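Local coordinates for uncharacterized protein (Novosphingobium aromaticivorans, PDB 3M7A) that is of unknown function but belongs to the DUF192 (COG1430) family and is made with a signal sequence that probably directs its export, at residues I82-R93 and T116-A127; F36-Q47 and D59-R67. All blocks are in the same frame, centred on the assembly; numbering follows the deposited sequence. Where two conformers were deposited one is given.

The chain builds interaction 2 first: strand 32-41, helix 44-49 and strand 61-66 come before strand 84-89, which opens interaction 1, and strand 118-123, which completes it. The two centres lie about 10 Å apart in one mixed sheet. Strands 61-66 and 118-123 are antiparallel neighbours, so the order across this part of the sheet is 32-41, 61-66, 118-123, 84-89, with the parallel pair of interaction 2 passing into the antiparallel pair of interaction 1. Probable hydrogen bonds from F65 N to V119 O and from E121 N to M63 O stitch them together. Both therefore form one continuous part of the DUF192 core.

Interaction 1 (I82-R93 and T116-A127); sequences IPLDIIFVGLDR and TLAVLEINGGLA
Strands 84-89 and 118-123 run antiparallel in the mixed DUF192 sheet, their axes 4.6 Å apart at closest approach. The D85-I122, I87-L120 and V89-A118 pairs are hydrogen-bonded. At the V89 end L117 and A118 both face V89 in a classic beta bulge: V89 O accepts from both L117 N and A118 N. I87 and I122 share a face, their CD1 atoms 3.8 Å apart. On the opposite face I86 CG2 presses on V119 CG1 at 3.4 Å, tighter than usual carbon contact.

After I122 the chain makes a type II turn, N123 to L126, into helix 126-130, and the D85 carboxylate catches it. With CG beside its own backbone N (chi1 -72°), D85 takes G125 N on OD1 at 2.8 Å, from above the carboxylate plane, while A127 N meets OD2 nearly end-on, also at 2.8 Å. OD1 has a second donor, N101 N. An alanine here is likely to leave G125 N, A127 N and N101 N without this acceptor and the turn less firmly held. N123 ND2 donates to L57 O and D59 OD1, and one water sits 2.7 Å from both P83 O and N123 OD1.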
loop_
_atom_site.group_PDB
_atom_site.type_symbol
_atom_site.label_atom_id
_atom_site.label_comp_id
_atom_site.label_asym_id
_atom_site.label_seq_id
_atom_site.Cartn_x
_atom_site.Cartn_y
_atom_site.Cartn_z
ATOM N N ILE A 82 0.759 14.215 0.243
ATOM C CA ILE A 82 -0.365 13.755 -0.545
ATOM C C ILE A 82 -1.266 12.872 0.307
ATOM O O ILE A 82 -0.781 12.147 1.186
ATOM C CB ILE A 82 0.095 13.009 -1.821
ATOM C CG1 ILE A 82 0.919 11.757 -1.503
ATOM C CG2 ILE A 82 0.886 13.952 -2.729
ATOM C CD1 ILE A 82 1.203 10.863 -2.716
ATOM N N PRO A 83 -2.593 12.950 0.099
ATOM C CA PRO A 83 -3.492 12.098 0.859
ATOM C C PRO A 83 -3.337 10.640 0.403
ATOM O O PRO A 83 -3.033 10.382 -0.772
ATOM C CB PRO A 83 -4.884 12.665 0.551
ATOM C CG PRO A 83 -4.747 13.300 -0.747
ATOM C CD PRO A 83 -3.334 13.840 -0.814
ATOM N N LEU A 84 -3.536 9.720 1.325
ATOM C CA LEU A 84 -3.323 8.295 1.048
ATOM C C LEU A 84 -4.431 7.466 1.658
ATOM O O LEU A 84 -5.009 7.822 2.685
ATOM C CB LEU A 84 -2.002 7.826 1.664
ATOM C CG LEU A 84 -0.744 8.438 1.080
ATOM C CD1 LEU A 84 0.494 8.053 1.940
ATOM C CD2 LEU A 84 -0.549 8.055 -0.378
ATOM N N ASP A 85 -4.703 6.319 1.030
ATOM C CA ASP A 85 -5.437 5.239 1.649
ATOM C C ASP A 85 -4.405 4.195 2.101
ATOM O O ASP A 85 -3.514 3.796 1.343
ATOM C CB ASP A 85 -6.413 4.583 0.671
ATOM C CG ASP A 85 -7.617 5.442 0.337
ATOM O OD1 ASP A 85 -7.778 6.545 0.904
ATOM O OD2 ASP A 85 -8.434 4.983 -0.502
ATOM N N ILE A 86 -4.528 3.790 3.363
ATOM C CA ILE A 86 -3.585 2.867 3.986
ATOM C C ILE A 86 -4.312 1.539 4.230
ATOM O O ILE A 86 -5.210 1.449 5.056
ATOM C CB ILE A 86 -2.974 3.439 5.274
ATOM C CG1 ILE A 86 -2.409 4.858 5.026
ATOM C CG2 ILE A 86 -1.857 2.533 5.803
ATOM C CD1 ILE A 86 -1.670 5.476 6.233
ATOM N N ILE A 87 -3.902 0.522 3.470
ATOM C CA ILE A 87 -4.578 -0.762 3.443
ATOM C C ILE A 87 -3.745 -1.762 4.227
ATOM O O ILE A 87 -2.623 -2.087 3.848
ATOM C CB ILE A 87 -4.732 -1.216 1.966
ATOM C CG1 ILE A 87 -5.511 -0.186 1.126
ATOM C CG2 ILE A 87 -5.341 -2.620 1.898
ATOM C CD1 ILE A 87 -5.394 -0.362 -0.384
ATOM N N PHE A 88 -4.275 -2.219 5.354
ATOM C CA PHE A 88 -3.533 -3.094 6.265
ATOM C C PHE A 88 -3.894 -4.558 5.960
ATOM O O PHE A 88 -5.085 -4.910 5.884
ATOM C CB PHE A 88 -3.910 -2.792 7.704
ATOM C CG PHE A 88 -3.585 -1.398 8.153
ATOM C CD1 PHE A 88 -2.331 -1.071 8.641
ATOM C CD2 PHE A 88 -4.535 -0.398 8.124
ATOM C CE1 PHE A 88 -2.050 0.196 9.102
ATOM C CE2 PHE A 88 -4.239 0.898 8.562
ATOM C CZ PHE A 88 -3.005 1.182 9.062
ATOM N N VAL A 89 -2.863 -5.378 5.795
ATOM C CA VAL A 89 -3.011 -6.751 5.338
ATOM C C VAL A 89 -2.576 -7.713 6.464
ATOM O O VAL A 89 -1.484 -7.574 7.035
ATOM C CB VAL A 89 -2.174 -6.980 4.068
ATOM C CG1 VAL A 89 -2.306 -8.440 3.607
ATOM C CG2 VAL A 89 -2.546 -5.995 2.969
ATOM N N GLY A 90 -3.454 -8.665 6.777
ATOM C CA GLY A 90 -3.188 -9.675 7.781
ATOM C C GLY A 90 -2.400 -10.877 7.303
ATOM O O GLY A 90 -1.904 -10.921 6.172
ATOM N N LEU A 91 -2.278 -11.848 8.203
ATOM C CA LEU A 91 -1.345 -12.944 8.020
ATOM C C LEU A 91 -1.780 -13.944 6.956
ATOM O O LEU A 91 -0.963 -14.726 6.498
ATOM C CB LEU A 91 -1.067 -13.637 9.362
ATOM C CG LEU A 91 0.033 -12.991 10.221
ATOM C CD1 LEU A 91 -0.345 -11.571 10.686
ATOM C CD2 LEU A 91 0.392 -13.880 11.417
ATOM N N ASP A 92 -3.065 -13.917 6.599
ATOM C CA ASP A 92 -3.621 -14.669 5.501
ATOM C C ASP A 92 -3.635 -13.899 4.179
ATOM O O ASP A 92 -4.288 -14.320 3.223
ATOM C CB ASP A 92 -5.058 -15.105 5.850
ATOM C CG ASP A 92 -5.978 -13.925 6.154
ATOM O OD1 ASP A 92 -5.493 -12.759 6.163
ATOM O OD2 ASP A 92 -7.177 -14.120 6.440
ATOM N N ARG A 93 -2.896 -12.790 4.110
ATOM C CA ARG A 93 -2.848 -11.919 2.938
ATOM C C ARG A 93 -4.202 -11.299 2.585
ATOM O O ARG A 93 -4.404 -10.867 1.457
ATOM C CB ARG A 93 -2.189 -12.586 1.734
ATOM C CG ARG A 93 -0.731 -12.924 1.964
ATOM C CD ARG A 93 -0.036 -13.206 0.669
ATOM N NE ARG A 93 1.374 -13.512 0.871
ATOM C CZ ARG A 93 2.343 -13.370 -0.036
ATOM N NH1 ARG A 93 2.087 -12.980 -1.296
ATOM N NH2 ARG A 93 3.593 -13.624 0.337
ATOM N N THR A 116 0.138 -7.280 11.511
ATOM C CA THR A 116 0.133 -6.737 10.160
ATOM C C THR A 116 1.292 -7.343 9.358
ATOM O O THR A 116 2.469 -7.066 9.646
ATOM C CB THR A 116 0.306 -5.225 10.205
ATOM O OG1 THR A 116 -0.656 -4.661 11.100
ATOM C CG2 THR A 116 0.138 -4.600 8.828
ATOM N N LEU A 117 0.963 -8.195 8.384
ATOM C CA LEU A 117 1.942 -8.795 7.482
ATOM C C LEU A 117 2.437 -7.790 6.442
ATOM O O LEU A 117 3.604 -7.820 6.054
ATOM C CB LEU A 117 1.304 -10.025 6.820
ATOM C CG LEU A 117 2.202 -10.739 5.814
ATOM C CD1 LEU A 117 3.450 -11.336 6.487
ATOM C CD2 LEU A 117 1.406 -11.843 5.120
ATOM N N ALA A 118 1.537 -6.952 5.939
ATOM C CA ALA A 118 1.890 -5.980 4.906
ATOM C C ALA A 118 0.969 -4.779 5.002
ATOM O O ALA A 118 -0.115 -4.859 5.559
ATOM C CB ALA A 118 1.806 -6.623 3.507
ATOM N N VAL A 119 1.398 -3.673 4.420
ATOM C CA VAL A 119 0.595 -2.491 4.247
ATOM C C VAL A 119 0.781 -2.008 2.820
ATOM O O VAL A 119 1.892 -1.985 2.322
ATOM C CB VAL A 119 1.006 -1.371 5.229
ATOM C CG1 VAL A 119 0.106 -0.148 5.070
ATOM C CG2 VAL A 119 0.950 -1.891 6.689
ATOM N N LEU A 120 -0.323 -1.632 2.172
ATOM C CA LEU A 120 -0.287 -1.078 0.833
ATOM C C LEU A 120 -0.845 0.337 0.920
ATOM O O LEU A 120 -1.984 0.548 1.375
ATOM C CB LEU A 120 -1.114 -1.930 -0.123
ATOM C CG LEU A 120 -1.232 -1.352 -1.525
ATOM C CD1 LEU A 120 0.127 -1.339 -2.270
ATOM C CD2 LEU A 120 -2.249 -2.157 -2.346
ATOM N N GLU A 121 -0.039 1.307 0.507
ATOM C CA GLU A 121 -0.491 2.698 0.395
ATOM C C GLU A 121 -0.722 3.080 -1.066
ATOM O O GLU A 121 0.124 2.826 -1.910
ATOM C CB GLU A 121 0.539 3.669 1.001
ATOM C CG GLU A 121 0.667 3.526 2.504
ATOM C CD GLU A 121 1.674 4.433 3.161
ATOM O OE1 GLU A 121 2.451 5.105 2.483
ATOM O OE2 GLU A 121 1.688 4.432 4.408
ATOM N N ILE A 122 -1.890 3.652 -1.319
ATOM C CA ILE A 122 -2.294 4.134 -2.631
ATOM C C ILE A 122 -2.918 5.523 -2.448
ATOM O O ILE A 122 -3.130 5.994 -1.339
ATOM C CB ILE A 122 -3.283 3.162 -3.305
ATOM C CG1 ILE A 122 -4.617 3.060 -2.551
ATOM C CG2 ILE A 122 -2.612 1.791 -3.486
ATOM C CD1 ILE A 122 -5.632 2.140 -3.250
ATOM N N ASN A 123 -3.213 6.189 -3.548
ATOM C CA ASN A 123 -3.752 7.532 -3.470
ATOM C C ASN A 123 -5.038 7.615 -2.649
ATOM O O ASN A 123 -5.901 6.729 -2.693
ATOM C CB ASN A 123 -4.039 8.055 -4.881
ATOM C CG ASN A 123 -2.840 8.616 -5.567
ATOM O OD1 ASN A 123 -2.070 9.352 -4.968
ATOM N ND2 ASN A 123 -2.710 8.321 -6.857
ATOM N N GLY A 124 -5.170 8.716 -1.940
ATOM C CA GLY A 124 -6.316 8.943 -1.111
ATOM C C GLY A 124 -7.599 8.827 -1.887
ATOM O O GLY A 124 -7.737 9.418 -2.965
ATOM N N GLY A 125 -8.557 8.105 -1.315
ATOM C CA GLY A 125 -9.873 7.910 -1.911
ATOM C C GLY A 125 -9.961 6.817 -2.950
ATOM O O GLY A 125 -11.049 6.465 -3.405
ATOM N N LEU A 126 -8.818 6.275 -3.360
ATOM C CA LEU A 126 -8.794 5.333 -4.449
ATOM C C LEU A 126 -9.408 3.992 -4.074
ATOM O O LEU A 126 -10.004 3.327 -4.916
ATOM C CB LEU A 126 -7.357 5.197 -5.048
ATOM C CG LEU A 126 -7.196 4.377 -6.326
ATOM C CD1 LEU A 126 -8.058 4.934 -7.473
ATOM C CD2 LEU A 126 -5.726 4.361 -6.737
ATOM N N ALA A 127 -9.234 3.561 -2.825
ATOM C CA ALA A 127 -9.784 2.251 -2.439
ATOM C C ALA A 127 -11.288 2.230 -2.669
ATOM O O ALA A 127 -11.814 1.265 -3.226
ATOM C CB ALA A 127 -9.441 1.879 -1.008
HETATM O O HOH W 1 -2.990 11.295 -3.314
#

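Interaction 2 (F36-Q47 and D59-R67); sequences FRSELARTSAEQ and DEEGMIFLR. With EDO (1,2-ethanediol), chain C.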
loop_
_atom_site.group_PDB
_atom_site.type_symbol
_atom_site.label_atom_id
_atom_site.label_comp_id
_atom_site.label_asym_id
_atom_site.label_seq_id
_atom_site.Cartn_x
_atom_site.Cartn_y
_atom_site.Cartn_z
ATOM N N PHE A 36 -1.033 -2.546 -8.670
ATOM C CA PHE A 36 -0.231 -1.385 -8.300
ATOM C C PHE A 36 1.243 -1.718 -8.450
ATOM O O PHE A 36 1.706 -2.661 -7.827
ATOM C CB PHE A 36 -0.548 -0.941 -6.876
ATOM C CG PHE A 36 -1.998 -0.661 -6.665
ATOM C CD1 PHE A 36 -2.537 0.561 -7.014
ATOM C CD2 PHE A 36 -2.859 -1.631 -6.165
ATOM C CE1 PHE A 36 -3.888 0.834 -6.844
ATOM C CE2 PHE A 36 -4.215 -1.387 -6.004
ATOM C CZ PHE A 36 -4.730 -0.149 -6.327
ATOM N N ARG A 37 1.985 -0.907 -9.192
ATOM C CA ARG A 37 3.437 -1.005 -9.214
ATOM C C ARG A 37 3.948 -0.307 -7.949
ATOM O O ARG A 37 3.842 0.915 -7.840
ATOM C CB ARG A 37 4.017 -0.318 -10.454
ATOM C CG ARG A 37 3.583 -0.835 -11.790
ATOM C CD ARG A 37 4.116 -2.154 -12.079
ATOM N NE ARG A 37 5.582 -2.209 -12.092
ATOM C CZ ARG A 37 6.284 -3.312 -12.335
ATOM N NH1 ARG A 37 5.654 -4.479 -12.563
ATOM N NH2 ARG A 37 7.624 -3.267 -12.295
ATOM N N SER A 38 4.467 -1.090 -7.016
ATOM C CA SER A 38 4.686 -0.616 -5.661
ATOM C C SER A 38 6.145 -0.654 -5.241
ATOM O O SER A 38 6.795 -1.673 -5.333
ATOM C CB SER A 38 3.849 -1.478 -4.710
ATOM O OG SER A 38 2.485 -1.414 -5.042
ATOM N N GLU A 39 6.633 0.467 -4.737
ATOM C CA GLU A 39 7.927 0.483 -4.055
ATOM C C GLU A 39 7.857 -0.428 -2.834
ATOM O O GLU A 39 6.873 -0.353 -2.081
ATOM C CB GLU A 39 8.234 1.896 -3.594
ATOM C CG GLU A 39 8.687 2.819 -4.727
ATOM C CD GLU A 39 8.705 4.252 -4.246
ATOM O OE1 GLU A 39 9.747 4.654 -3.687
ATOM O OE2 GLU A 39 7.658 4.957 -4.333
ATOM N N LEU A 40 8.917 -1.193 -2.581
ATOM C CA LEU A 40 8.944 -2.157 -1.497
ATOM C C LEU A 40 9.778 -1.599 -0.351
ATOM O O LEU A 40 11.001 -1.437 -0.473
ATOM C CB LEU A 40 9.523 -3.479 -2.015
ATOM C CG LEU A 40 9.363 -4.725 -1.149
ATOM C CD1 LEU A 40 9.885 -5.947 -1.920
ATOM C CD2 LEU A 40 10.082 -4.575 0.185
ATOM N N ALA A 41 9.099 -1.296 0.743
ATOM C CA ALA A 41 9.758 -0.838 1.965
ATOM C C ALA A 41 9.804 -2.017 2.914
ATOM O O ALA A 41 8.766 -2.567 3.288
ATOM C CB ALA A 41 8.959 0.301 2.590
ATOM N N ARG A 42 11.015 -2.402 3.300
ATOM C CA ARG A 42 11.188 -3.570 4.158
ATOM C C ARG A 42 11.783 -3.282 5.530
ATOM O O ARG A 42 11.272 -3.753 6.544
ATOM C CB ARG A 42 12.051 -4.619 3.487
ATOM C CG ARG A 42 11.795 -5.943 4.078
ATOM C CD ARG A 42 12.499 -7.035 3.445
ATOM N NE ARG A 42 12.052 -7.489 2.123
ATOM C CZ ARG A 42 11.142 -8.437 1.863
ATOM N NH1 ARG A 42 10.392 -8.980 2.816
ATOM N NH2 ARG A 42 11.004 -8.852 0.623
ATOM N N THR A 43 12.881 -2.541 5.601
ATOM C CA THR A 43 13.498 -2.309 6.895
ATOM C C THR A 43 12.592 -1.425 7.748
ATOM O O THR A 43 11.760 -0.677 7.208
ATOM C CB THR A 43 14.884 -1.680 6.803
ATOM O OG1 THR A 43 14.732 -0.320 6.345
ATOM C CG2 THR A 43 15.842 -2.457 5.890
ATOM N N SER A 44 12.797 -1.445 9.055
ATOM C CA SER A 44 12.017 -0.580 9.919
ATOM C C SER A 44 12.189 0.894 9.518
ATOM O O SER A 44 11.225 1.654 9.521
ATOM C CB SER A 44 12.384 -0.775 11.391
ATOM O OG SER A 44 12.114 -2.093 11.826
ATOM N N ALA A 45 13.405 1.299 9.153
ATOM C CA ALA A 45 13.649 2.671 8.747
ATOM C C ALA A 45 12.989 2.996 7.410
ATOM O O ALA A 45 12.440 4.093 7.254
ATOM C CB ALA A 45 15.133 2.958 8.704
ATOM N N GLU A 46 13.004 2.057 6.447
ATOM C CA GLU A 46 12.310 2.294 5.189
ATOM C C GLU A 46 10.824 2.502 5.462
ATOM O O GLU A 46 10.181 3.375 4.868
ATOM C CB GLU A 46 12.520 1.130 4.217
ATOM C CG GLU A 46 13.916 1.140 3.576
ATOM C CD GLU A 46 14.282 -0.130 2.817
ATOM O OE1 GLU A 46 13.658 -1.197 3.048
ATOM O OE2 GLU A 46 15.221 -0.054 1.991
ATOM N N GLN A 47 10.272 1.697 6.356
ATOM C CA GLN A 47 8.864 1.781 6.674
ATOM C C GLN A 47 8.514 3.064 7.463
ATOM O O GLN A 47 7.411 3.575 7.328
ATOM C CB GLN A 47 8.399 0.539 7.431
ATOM C CG GLN A 47 8.516 -0.751 6.651
ATOM C CD GLN A 47 7.899 -1.929 7.392
ATOM O OE1 GLN A 47 6.784 -1.817 7.896
ATOM N NE2 GLN A 47 8.647 -3.016 7.527
ATOM N N ASP A 59 -2.196 6.590 -9.845
ATOM C CA ASP A 59 -3.212 5.628 -9.396
ATOM C C ASP A 59 -2.760 4.202 -9.633
ATOM O O ASP A 59 -3.276 3.275 -9.024
ATOM C CB ASP A 59 -4.544 5.858 -10.118
ATOM C CG ASP A 59 -5.361 7.010 -9.548
ATOM O OD1 ASP A 59 -4.973 7.601 -8.515
ATOM O OD2 ASP A 59 -6.413 7.310 -10.163
ATOM N N GLU A 60 -1.809 4.028 -10.548
ATOM C CA GLU A 60 -1.216 2.759 -10.928
ATOM C C GLU A 60 -0.061 2.343 -10.024
ATOM O O GLU A 60 0.560 1.304 -10.255
ATOM C CB GLU A 60 -0.728 2.868 -12.400
ATOM C CG GLU A 60 0.615 3.602 -12.677
ATOM C CD GLU A 60 0.542 5.132 -12.685
ATOM O OE1 GLU A 60 -0.528 5.721 -12.510
ATOM O OE2 GLU A 60 1.610 5.747 -12.912
ATOM N N GLU A 61 0.295 3.219 -9.086
ATOM C CA GLU A 61 1.461 3.060 -8.216
ATOM C C GLU A 61 1.041 2.932 -6.755
ATOM O O GLU A 61 -0.075 3.240 -6.379
ATOM C CB GLU A 61 2.404 4.267 -8.387
ATOM C CG GLU A 61 2.927 4.442 -9.799
ATOM C CD GLU A 61 3.831 5.643 -9.942
ATOM O OE1 GLU A 61 3.548 6.707 -9.348
ATOM O OE2 GLU A 61 4.845 5.526 -10.653
ATOM N N GLY A 62 1.974 2.484 -5.931
ATOM C CA GLY A 62 1.767 2.430 -4.508
ATOM C C GLY A 62 3.082 2.241 -3.790
ATOM O O GLY A 62 4.151 2.297 -4.389
HETATM N N MSE A 63 2.988 2.013 -2.487
HETATM C CA MSE A 63 4.133 1.551 -1.707
HETATM C C MSE A 63 3.641 0.373 -0.869
HETATM O O MSE A 63 2.601 0.474 -0.211
HETATM C CB MSE A 63 4.723 2.628 -0.810
HETATM C CG MSE A 63 5.950 2.171 -0.016
HETATM SE SE MSE A 63 6.888 3.548 0.909
HETATM C CE MSE A 63 7.926 4.235 -0.592
ATOM N N ILE A 64 4.388 -0.724 -0.906
ATOM C CA ILE A 64 4.088 -1.925 -0.139
ATOM C C ILE A 64 5.150 -2.057 0.967
ATOM O O ILE A 64 6.352 -1.977 0.704
ATOM C CB ILE A 64 3.995 -3.187 -1.067
ATOM C CG1 ILE A 64 3.571 -4.446 -0.288
ATOM C CG2 ILE A 64 5.282 -3.458 -1.813
ATOM C CD1 ILE A 64 2.115 -4.511 0.036
ATOM N N PHE A 65 4.678 -2.249 2.188
ATOM C CA PHE A 65 5.470 -2.351 3.390
ATOM C C PHE A 65 5.377 -3.806 3.836
ATOM O O PHE A 65 4.291 -4.274 4.152
ATOM C CB PHE A 65 4.902 -1.450 4.485
ATOM C CG PHE A 65 4.852 0.044 4.158
ATOM C CD1 PHE A 65 3.993 0.537 3.205
ATOM C CD2 PHE A 65 5.615 0.948 4.884
ATOM C CE1 PHE A 65 3.947 1.892 2.952
ATOM C CE2 PHE A 65 5.560 2.305 4.631
ATOM C CZ PHE A 65 4.718 2.783 3.670
ATOM N N LEU A 66 6.486 -4.548 3.811
ATOM C CA LEU A 66 6.487 -5.989 4.094
ATOM C C LEU A 66 7.130 -6.192 5.447
ATOM O O LEU A 66 8.253 -5.733 5.693
ATOM C CB LEU A 66 7.221 -6.790 3.027
ATOM C CG LEU A 66 6.578 -6.803 1.655
ATOM C CD1 LEU A 66 7.407 -7.727 0.726
ATOM C CD2 LEU A 66 5.076 -7.191 1.707
ATOM N N ARG A 67 6.402 -6.863 6.325
ATOM C CA ARG A 67 6.756 -6.881 7.730
ATOM C C ARG A 67 7.042 -8.253 8.254
ATOM O O ARG A 67 6.272 -9.170 8.097
ATOM C CB ARG A 67 5.638 -6.279 8.556
ATOM C CG ARG A 67 5.357 -4.857 8.137
ATOM C CD ARG A 67 4.119 -4.308 8.763
ATOM N NE ARG A 67 4.124 -4.280 10.221
ATOM C CZ ARG A 67 4.755 -3.374 10.952
ATOM N NH1 ARG A 67 5.482 -2.414 10.396
ATOM N NH2 ARG A 67 4.663 -3.400 12.266
HETATM C C1 EDO C . 15.997 -2.905 0.003
HETATM O O1 EDO C . 15.395 -1.609 -0.168
HETATM C C2 EDO C . 15.216 -3.753 1.010
HETATM O O2 EDO C . 15.375 -3.247 2.352
HETATM O O HOH W 2 5.607 4.298 -5.846
HETATM O O HOH W 3 9.991 -7.900 5.721
#
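A beta-alpha-beta unit brings strands 32-41 and 61-66 side by side in parallel, with helix 44-49 in the connection between them. The ladder alternates: R37 N donates to E60 O and G62 N to R37 O, and the zigzag runs on through E39, I64 and A41 to L66 N on A41 O. G62 has no side chain on the face where S38 points, where a CB would lie close to S38 OG; the S38 and G62 CA atoms are 4.4 Å apart.

M63, a selenomethionine, bends at chi3 (-81°), bringing M63 CE to E39 OE1 at 3.6 Å; that carboxylate is held by R54 and S18. On the same face A41 CB lies 4.1 Å from F65 CD2. The Q47 side chain and this ring slide past each other in opposite directions, with the backbone O of Q47 at the ring edge. Past the end of strand 32-41, L66 CD1 lies over one face of the R42 guanidinium, 3.8 Å from R42 NH2.

Helix 44-49 starts with a capping box, T43 OG1 taking E46 N and E46 OE1 taking T43 N; OE1 also accepts R42 N from the opposite face of its plane. A 1,2-ethanediol, probably from the crystallisation liquor, bonds to both E46 carboxylate oxygens. Q47 NE2 donates to R42 O, and R67 NH1 to Q47 OE1 at 2.9 Å, which should hold the amide in its rotation, so this neutral group links R42 to R67 just past strand 61-66.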